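Local coordinates for protein proline dehydrogenase (Bradyrhizobium japonicum USDA 110, PDB 3HAZ) that probably oxidizes proline to glutamate in two steps, pairing an FAD-dependent proline dehydrogenase with an NAD-dependent 1-pyrroline-5-carboxylate dehydrogenase in one chain, at residues L287-P301 / V323-R336. Sequence-based numbering, arbitrary orientation.
Sequences LELSLDVIAATLADP and VIDYVDALARAHDR
A295 lies against L330, its CB 3.8 Å from L330 CD1, where two neighbouring helices of the proline dehydrogenase TIM barrel pack side by side. Helices 287-298 and 320-333 each follow a parallel strand of the barrel, so they run in nearly the same direction, the axes of 287-298 and 323-333 lying 14° apart. The small methyl of A295 suits this place because it lets the branched end of L330 settle against the backbone; L298, reaching across L330 obliquely, brings CD2 to the L330 CG and also packs on F309 and L338 of the barrel strands. Toward the N-terminal ends, L291 and Y326 run alongside each other, pointing opposite ways, with L291 CB 3.9 Å from Y326 CE2. With CG anti to the backbone N, the Y326 side chain reaches across to helix 287-298, and its hydroxyl shares a water with D292 OD1. Beyond them L287 and V323 meet tip to tip.

At the other end the small A299 lies over one face of the H334 ring in a CH-pi contact, its CA 3.9 Å from the ring centroid. A water in the plane of that ring links H334 NE2 to A295 O. A Schellman motif with D335 at C' then ends helix 320-333 and turns the chain so that R336 comes back toward the end of helix 287-298. Bent at chi2 (-75°), R336 brings its guanidinium to two backbone carbonyls. R336 NH2 makes a weak, strongly bent bond to L298 O (2.8 Å, 117°), while NH1 donates to D300 O at 3.2 Å, from above the carbonyl plane. A methionine here would probably leave D300 O without this donor and L298 O without its weak one. Beside the weak bond, R336 NH2 also lies 3.6 Å from L298 CD1.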
ATOM      1  N   LEU A 287      -9.078 -43.234  19.769  1.00 19.50           N
ATOM      2  CA  LEU A 287      -8.559 -44.255  18.855  1.00 23.59           C
ATOM      3  C   LEU A 287      -7.866 -45.418  19.583  1.00 23.49           C
ATOM      4  O   LEU A 287      -8.215 -46.582  19.397  1.00 24.35           O
ATOM      5  CB  LEU A 287      -7.597 -43.641  17.838  1.00 19.06           C
ATOM      6  CG  LEU A 287      -7.006 -44.653  16.848  1.00 26.66           C
ATOM      7  CD1 LEU A 287      -8.108 -45.453  16.169  1.00 22.31           C
ATOM      8  CD2 LEU A 287      -6.114 -43.977  15.821  1.00 23.02           C
ATOM      9  N   GLU A 288      -6.871 -45.088  20.392  1.00 22.32           N
ATOM     10  CA  GLU A 288      -6.092 -46.092  21.113  1.00 24.40           C
ATOM     11  C   GLU A 288      -6.956 -46.947  22.031  1.00 18.43           C
ATOM     12  O   GLU A 288      -6.809 -48.166  22.080  1.00 22.63           O
ATOM     13  CB  GLU A 288      -4.995 -45.416  21.937  1.00 23.83           C
ATOM     14  CG  GLU A 288      -3.873 -44.816  21.120  1.00 18.94           C
ATOM     15  CD  GLU A 288      -2.721 -44.333  21.987  1.00 27.31           C
ATOM     16  OE1 GLU A 288      -2.822 -44.458  23.229  1.00 24.25           O
ATOM     17  OE2 GLU A 288      -1.716 -43.835  21.429  1.00 29.56           O
ATOM     18  N   LEU A 289      -7.852 -46.296  22.767  1.00 20.55           N
ATOM     19  CA  LEU A 289      -8.728 -47.002  23.690  1.00 19.04           C
ATOM     20  C   LEU A 289      -9.652 -47.935  22.917  1.00 20.52           C
ATOM     21  O   LEU A 289      -9.878 -49.075  23.316  1.00 22.74           O
ATOM     22  CB  LEU A 289      -9.543 -46.008  24.524  1.00 22.67           C
ATOM     23  CG  LEU A 289     -10.464 -46.619  25.585  1.00 25.04           C
ATOM     24  CD1 LEU A 289      -9.673 -47.458  26.597  1.00 25.00           C
ATOM     25  CD2 LEU A 289     -11.264 -45.531  26.283  1.00 22.63           C
ATOM     26  N   SER A 290     -10.170 -47.458  21.792  1.00 15.28           N
ATOM     27  CA  SER A 290     -11.080 -48.269  20.990  1.00 24.03           C
ATOM     28  C   SER A 290     -10.389 -49.533  20.474  1.00 19.63           C
ATOM     29  O   SER A 290     -10.971 -50.619  20.482  1.00 23.59           O
ATOM     30  CB  SER A 290     -11.640 -47.455  19.821  1.00 24.80           C
ATOM     31  OG  SER A 290     -10.681 -47.336  18.783  1.00 27.98           O
ATOM     32  N   LEU A 291      -9.153 -49.386  20.013  1.00 22.47           N
ATOM     33  CA  LEU A 291      -8.385 -50.527  19.528  1.00 20.22           C
ATOM     34  C   LEU A 291      -8.097 -51.532  20.652  1.00 26.14           C
ATOM     35  O   LEU A 291      -8.085 -52.742  20.422  1.00 31.25           O
ATOM     36  CB  LEU A 291      -7.089 -50.057  18.849  1.00 24.01           C
ATOM     37  CG  LEU A 291      -7.293 -49.290  17.528  1.00 23.55           C
ATOM     38  CD1 LEU A 291      -5.987 -48.737  16.967  1.00 22.14           C
ATOM     39  CD2 LEU A 291      -7.974 -50.171  16.491  1.00 20.96           C
ATOM     40  N   ASP A 292      -7.876 -51.033  21.866  1.00 25.92           N
ATOM     41  CA  ASP A 292      -7.688 -51.910  23.027  1.00 23.50           C
ATOM     42  C   ASP A 292      -8.946 -52.737  23.263  1.00 26.90           C
ATOM     43  O   ASP A 292      -8.882 -53.944  23.478  1.00 23.31           O
ATOM     44  CB  ASP A 292      -7.417 -51.089  24.286  1.00 26.70           C
ATOM     45  CG  ASP A 292      -6.045 -50.445  24.285  1.00 29.61           C
ATOM     46  OD1 ASP A 292      -5.159 -50.909  23.532  1.00 28.20           O
ATOM     47  OD2 ASP A 292      -5.862 -49.470  25.042  1.00 24.18           O
ATOM     48  N   VAL A 293     -10.094 -52.067  23.244  1.00 21.12           N
ATOM     49  CA  VAL A 293     -11.366 -52.730  23.475  1.00 26.11           C
ATOM     50  C   VAL A 293     -11.643 -53.731  22.354  1.00 29.22           C
ATOM     51  O   VAL A 293     -12.010 -54.880  22.609  1.00 29.92           O
ATOM     52  CB  VAL A 293     -12.509 -51.703  23.576  1.00 21.09           C
ATOM     53  CG1 VAL A 293     -13.875 -52.382  23.435  1.00 21.59           C
ATOM     54  CG2 VAL A 293     -12.398 -50.931  24.885  1.00 20.72           C
ATOM     55  N   ILE A 294     -11.436 -53.294  21.116  1.00 23.94           N
ATOM     56  CA  ILE A 294     -11.699 -54.132  19.947  1.00 26.52           C
ATOM     57  C   ILE A 294     -10.823 -55.386  19.928  1.00 30.50           C
ATOM     58  O   ILE A 294     -11.294 -56.474  19.583  1.00 27.48           O
ATOM     59  CB  ILE A 294     -11.514 -53.334  18.632  1.00 17.65           C
ATOM     60  CG1 ILE A 294     -12.671 -52.352  18.451  1.00 18.03           C
ATOM     61  CG2 ILE A 294     -11.431 -54.256  17.438  1.00 21.26           C
ATOM     62  CD1 ILE A 294     -12.498 -51.407  17.273  1.00 21.87           C
ATOM     63  N   ALA A 295      -9.558 -55.233  20.308  1.00 30.29           N
ATOM     64  CA  ALA A 295      -8.624 -56.353  20.316  1.00 33.05           C
ATOM     65  C   ALA A 295      -9.004 -57.391  21.372  1.00 34.40           C
ATOM     66  O   ALA A 295      -8.948 -58.593  21.117  1.00 28.58           O
ATOM     67  CB  ALA A 295      -7.196 -55.863  20.548  1.00 25.76           C
ATOM     68  N   ALA A 296      -9.377 -56.925  22.559  1.00 32.94           N
ATOM     69  CA  ALA A 296      -9.743 -57.842  23.639  1.00 32.40           C
ATOM     70  C   ALA A 296     -11.039 -58.574  23.298  1.00 27.80           C
ATOM     71  O   ALA A 296     -11.205 -59.749  23.606  1.00 25.21           O
ATOM     72  CB  ALA A 296      -9.868 -57.099  24.961  1.00 26.45           C
ATOM     73  N   THR A 297     -11.954 -57.872  22.641  1.00 18.29           N
ATOM     74  CA  THR A 297     -13.190 -58.492  22.210  1.00 23.36           C
ATOM     75  C   THR A 297     -12.916 -59.556  21.154  1.00 24.19           C
ATOM     76  O   THR A 297     -13.406 -60.683  21.250  1.00 25.55           O
ATOM     77  CB  THR A 297     -14.150 -57.446  21.632  1.00 25.91           C
ATOM     78  OG1 THR A 297     -14.371 -56.422  22.610  1.00 24.27           O
ATOM     79  CG2 THR A 297     -15.475 -58.093  21.257  1.00 26.11           C
ATOM     80  N   LEU A 298     -12.132 -59.188  20.146  1.00 24.88           N
ATOM     81  CA  LEU A 298     -11.869 -60.071  19.020  1.00 25.70           C
ATOM     82  C   LEU A 298     -11.155 -61.333  19.479  1.00 30.89           C
ATOM     83  O   LEU A 298     -11.292 -62.388  18.870  1.00 31.43           O
ATOM     84  CB  LEU A 298     -11.034 -59.356  17.950  1.00 29.88           C
ATOM     85  CG  LEU A 298     -10.638 -60.200  16.734  1.00 32.35           C
ATOM     86  CD1 LEU A 298     -11.864 -60.552  15.893  1.00 23.90           C
ATOM     87  CD2 LEU A 298      -9.585 -59.496  15.880  1.00 36.45           C
ATOM     88  N   ALA A 299     -10.392 -61.221  20.561  1.00 29.32           N
ATOM     89  CA  ALA A 299      -9.606 -62.347  21.045  1.00 32.33           C
ATOM     90  C   ALA A 299     -10.459 -63.480  21.613  1.00 36.81           C
ATOM     91  O   ALA A 299      -9.998 -64.613  21.706  1.00 35.47           O
ATOM     92  CB  ALA A 299      -8.605 -61.881  22.072  1.00 27.34           C
ATOM     93  N   ASP A 300     -11.695 -63.180  21.994  1.00 35.25           N
ATOM     94  CA  ASP A 300     -12.550 -64.190  22.611  1.00 34.28           C
ATOM     95  C   ASP A 300     -12.844 -65.351  21.660  1.00 32.03           C
ATOM     96  O   ASP A 300     -13.332 -65.146  20.552  1.00 29.82           O
ATOM     97  CB  ASP A 300     -13.854 -63.576  23.118  1.00 36.31           C
ATOM     98  CG  ASP A 300     -14.633 -64.527  24.012  1.00 36.48           C
ATOM     99  OD1 ASP A 300     -15.234 -65.483  23.485  1.00 30.47           O
ATOM    100  OD2 ASP A 300     -14.648 -64.316  25.241  1.00 33.62           O
ATOM    101  N   PRO A 301     -12.555 -66.582  22.105  1.00 23.54           N
ATOM    102  CA  PRO A 301     -12.705 -67.794  21.290  1.00 28.86           C
ATOM    103  C   PRO A 301     -14.106 -67.945  20.705  1.00 31.01           C
ATOM    104  O   PRO A 301     -14.266 -68.618  19.689  1.00 30.83           O
ATOM    105  CB  PRO A 301     -12.435 -68.924  22.290  1.00 33.89           C
ATOM    106  CG  PRO A 301     -11.574 -68.294  23.343  1.00 37.91           C
ATOM    107  CD  PRO A 301     -12.044 -66.873  23.455  1.00 25.04           C
ATOM    108  N   VAL A 323      -2.886 -47.998  11.842  1.00 21.75           N
ATOM    109  CA  VAL A 323      -4.058 -48.714  12.335  1.00 30.68           C
ATOM    110  C   VAL A 323      -4.316 -49.949  11.465  1.00 33.94           C
ATOM    111  O   VAL A 323      -4.658 -51.029  11.963  1.00 23.24           O
ATOM    112  CB  VAL A 323      -5.308 -47.815  12.347  1.00 25.90           C
ATOM    113  CG1 VAL A 323      -6.530 -48.619  12.743  1.00 20.54           C
ATOM    114  CG2 VAL A 323      -5.105 -46.626  13.300  1.00 20.32           C
ATOM    115  N   ILE A 324      -4.140 -49.785  10.158  1.00 32.06           N
ATOM    116  CA  ILE A 324      -4.327 -50.889   9.226  1.00 28.40           C
ATOM    117  C   ILE A 324      -3.321 -52.009   9.500  1.00 26.40           C
ATOM    118  O   ILE A 324      -3.684 -53.183   9.515  1.00 26.75           O
ATOM    119  CB  ILE A 324      -4.251 -50.407   7.771  1.00 26.42           C
ATOM    120  CG1 ILE A 324      -5.462 -49.528   7.453  1.00 19.88           C
ATOM    121  CG2 ILE A 324      -4.195 -51.590   6.807  1.00 22.59           C
ATOM    122  CD1 ILE A 324      -5.425 -48.910   6.067  1.00 17.39           C
ATOM    123  N   ASP A 325      -2.065 -51.643   9.746  1.00 23.54           N
ATOM    124  CA  ASP A 325      -1.047 -52.629  10.114  1.00 28.30           C
ATOM    125  C   ASP A 325      -1.466 -53.388  11.369  1.00 26.60           C
ATOM    126  O   ASP A 325      -1.320 -54.605  11.450  1.00 28.15           O
ATOM    127  CB  ASP A 325       0.304 -51.959  10.377  1.00 32.33           C
ATOM    128  CG  ASP A 325       0.935 -51.380   9.118  1.00 41.52           C
ATOM    129  OD1 ASP A 325       0.585 -51.816   8.002  1.00 43.02           O
ATOM    130  OD2 ASP A 325       1.805 -50.494   9.253  1.00 39.14           O
ATOM    131  N   TYR A 326      -1.973 -52.645  12.350  1.00 29.60           N
ATOM    132  CA  TYR A 326      -2.383 -53.208  13.633  1.00 28.70           C
ATOM    133  C   TYR A 326      -3.560 -54.163  13.462  1.00 30.32           C
ATOM    134  O   TYR A 326      -3.586 -55.256  14.038  1.00 29.68           O
ATOM    135  CB  TYR A 326      -2.745 -52.080  14.612  1.00 27.59           C
ATOM    136  CG  TYR A 326      -3.265 -52.556  15.951  1.00 33.76           C
ATOM    137  CD1 TYR A 326      -2.392 -52.866  16.987  1.00 30.54           C
ATOM    138  CD2 TYR A 326      -4.628 -52.688  16.180  1.00 34.06           C
ATOM    139  CE1 TYR A 326      -2.862 -53.297  18.213  1.00 30.34           C
ATOM    140  CE2 TYR A 326      -5.108 -53.120  17.399  1.00 29.21           C
ATOM    141  CZ  TYR A 326      -4.221 -53.427  18.413  1.00 32.27           C
ATOM    142  OH  TYR A 326      -4.700 -53.859  19.629  1.00 27.12           O
ATOM    143  N   VAL A 327      -4.534 -53.745  12.664  1.00 26.69           N
ATOM    144  CA  VAL A 327      -5.713 -54.559  12.423  1.00 27.02           C
ATOM    145  C   VAL A 327      -5.344 -55.851  11.698  1.00 27.44           C
ATOM    146  O   VAL A 327      -5.857 -56.923  12.028  1.00 27.57           O
ATOM    147  CB  VAL A 327      -6.793 -53.783  11.635  1.00 25.74           C
ATOM    148  CG1 VAL A 327      -7.932 -54.714  11.235  1.00 22.34           C
ATOM    149  CG2 VAL A 327      -7.320 -52.634  12.475  1.00 33.66           C
ATOM    150  N   ASP A 328      -4.444 -55.755  10.723  1.00 29.48           N
ATOM    151  CA  ASP A 328      -3.998 -56.947  10.004  1.00 33.97           C
ATOM    152  C   ASP A 328      -3.283 -57.931  10.931  1.00 29.61           C
ATOM    153  O   ASP A 328      -3.532 -59.133  10.878  1.00 30.78           O
ATOM    154  CB  ASP A 328      -3.083 -56.584   8.832  1.00 40.05           C
ATOM    155  CG  ASP A 328      -2.780 -57.783   7.944  1.00 45.99           C
ATOM    156  OD1 ASP A 328      -3.743 -58.437   7.487  1.00 48.21           O
ATOM    157  OD2 ASP A 328      -1.586 -58.072   7.711  1.00 35.51           O
ATOM    158  N   ALA A 329      -2.387 -57.417  11.769  1.00 26.86           N
ATOM    159  CA  ALA A 329      -1.664 -58.259  12.718  1.00 29.21           C
ATOM    160  C   ALA A 329      -2.633 -58.929  13.683  1.00 33.36           C
ATOM    161  O   ALA A 329      -2.461 -60.087  14.062  1.00 34.84           O
ATOM    162  CB  ALA A 329      -0.647 -57.437  13.478  1.00 25.96           C
ATOM    163  N   LEU A 330      -3.654 -58.180  14.078  1.00 36.85           N
ATOM    164  CA  LEU A 330      -4.705 -58.686  14.943  1.00 37.58           C
ATOM    165  C   LEU A 330      -5.384 -59.866  14.249  1.00 37.44           C
ATOM    166  O   LEU A 330      -5.599 -60.924  14.845  1.00 31.35           O
ATOM    167  CB  LEU A 330      -5.718 -57.569  15.192  1.00 39.06           C
ATOM    168  CG  LEU A 330      -6.357 -57.397  16.567  1.00 39.82           C
ATOM    169  CD1 LEU A 330      -5.342 -57.614  17.675  1.00 38.75           C
ATOM    170  CD2 LEU A 330      -6.972 -56.006  16.659  1.00 29.68           C
ATOM    171  N   ALA A 331      -5.708 -59.679  12.974  1.00 29.88           N
ATOM    172  CA  ALA A 331      -6.390 -60.709  12.203  1.00 36.37           C
ATOM    173  C   ALA A 331      -5.540 -61.973  12.071  1.00 40.00           C
ATOM    174  O   ALA A 331      -6.036 -63.087  12.257  1.00 39.59           O
ATOM    175  CB  ALA A 331      -6.788 -60.172  10.833  1.00 35.01           C
ATOM    176  N   ARG A 332      -4.257 -61.802  11.759  1.00 33.11           N
ATOM    177  CA  ARG A 332      -3.370 -62.952  11.602  1.00 39.79           C
ATOM    178  C   ARG A 332      -3.155 -63.660  12.933  1.00 38.47           C
ATOM    179  O   ARG A 332      -3.141 -64.885  12.996  1.00 41.71           O
ATOM    180  CB  ARG A 332      -2.018 -62.536  11.009  1.00 39.65           C
ATOM    181  CG  ARG A 332      -2.103 -61.807   9.675  1.00 48.48           C
ATOM    182  CD  ARG A 332      -0.727 -61.673   9.023  1.00 60.01           C
ATOM    183  NE  ARG A 332       0.342 -61.531  10.012  1.00 69.65           N
ATOM    184  CZ  ARG A 332       0.856 -60.370  10.408  1.00 72.22           C
ATOM    185  NH1 ARG A 332       1.824 -60.350  11.317  1.00 72.37           N
ATOM    186  NH2 ARG A 332       0.405 -59.229   9.899  1.00 70.80           N
ATOM    187  N   ALA A 333      -2.993 -62.883  13.997  1.00 37.95           N
ATOM    188  CA  ALA A 333      -2.693 -63.442  15.312  1.00 36.66           C
ATOM    189  C   ALA A 333      -3.825 -64.316  15.843  1.00 36.13           C
ATOM    190  O   ALA A 333      -3.587 -65.309  16.535  1.00 35.56           O
ATOM    191  CB  ALA A 333      -2.367 -62.328  16.300  1.00 39.50           C
ATOM    192  N   HIS A 334      -5.060 -63.942  15.531  1.00 30.29           N
ATOM    193  CA  HIS A 334      -6.203 -64.724  15.991  1.00 36.43           C
ATOM    194  C   HIS A 334      -6.771 -65.587  14.863  1.00 36.69           C
ATOM    195  O   HIS A 334      -7.802 -66.239  15.027  1.00 35.18           O
ATOM    196  CB  HIS A 334      -7.279 -63.815  16.600  1.00 31.09           C
ATOM    197  CG  HIS A 334      -6.808 -63.042  17.798  1.00 30.61           C
ATOM    198  ND1 HIS A 334      -6.491 -63.646  18.997  1.00 26.07           N
ATOM    199  CD2 HIS A 334      -6.602 -61.716  17.980  1.00 25.29           C
ATOM    200  CE1 HIS A 334      -6.104 -62.726  19.863  1.00 27.48           C
ATOM    201  NE2 HIS A 334      -6.163 -61.546  19.271  1.00 27.45           N
ATOM    202  N   ASP A 335      -6.072 -65.591  13.729  1.00 33.82           N
ATOM    203  CA  ASP A 335      -6.507 -66.289  12.521  1.00 35.64           C
ATOM    204  C   ASP A 335      -7.981 -66.031  12.203  1.00 31.11           C
ATOM    205  O   ASP A 335      -8.784 -66.960  12.121  1.00 33.10           O
ATOM    206  CB  ASP A 335      -6.231 -67.794  12.623  1.00 41.73           C
ATOM    207  CG  ASP A 335      -6.434 -68.512  11.298  1.00 47.02           C
ATOM    208  OD1 ASP A 335      -6.373 -67.843  10.244  1.00 45.59           O
ATOM    209  OD2 ASP A 335      -6.659 -69.741  11.308  1.00 48.22           O
ATOM    210  N   ARG A 336      -8.324 -64.762  12.019  1.00 31.37           N
ATOM    211  CA  ARG A 336      -9.684 -64.383  11.671  1.00 34.47           C
ATOM    212  C   ARG A 336      -9.711 -63.659  10.335  1.00 35.31           C
ATOM    213  O   ARG A 336      -8.702 -63.116   9.887  1.00 32.75           O
ATOM    214  CB  ARG A 336     -10.293 -63.480  12.753  1.00 30.47           C
ATOM    215  CG  ARG A 336     -10.186 -64.023  14.173  1.00 28.36           C
ATOM    216  CD  ARG A 336     -11.170 -65.163  14.437  1.00 32.49           C
ATOM    217  NE  ARG A 336     -11.011 -65.655  15.804  1.00 33.37           N
ATOM    218  CZ  ARG A 336     -11.539 -65.067  16.875  1.00 35.68           C
ATOM    219  NH1 ARG A 336     -11.322 -65.572  18.081  1.00 30.52           N
ATOM    220  NH2 ARG A 336     -12.288 -63.975  16.743  1.00 17.22           N
TER
HETATM  221  O   HOH W   1      -4.481 -51.555  21.091  1.00 29.63           O
HETATM  222  O   HOH W   2      -5.918 -59.235  20.914  1.00 26.80           O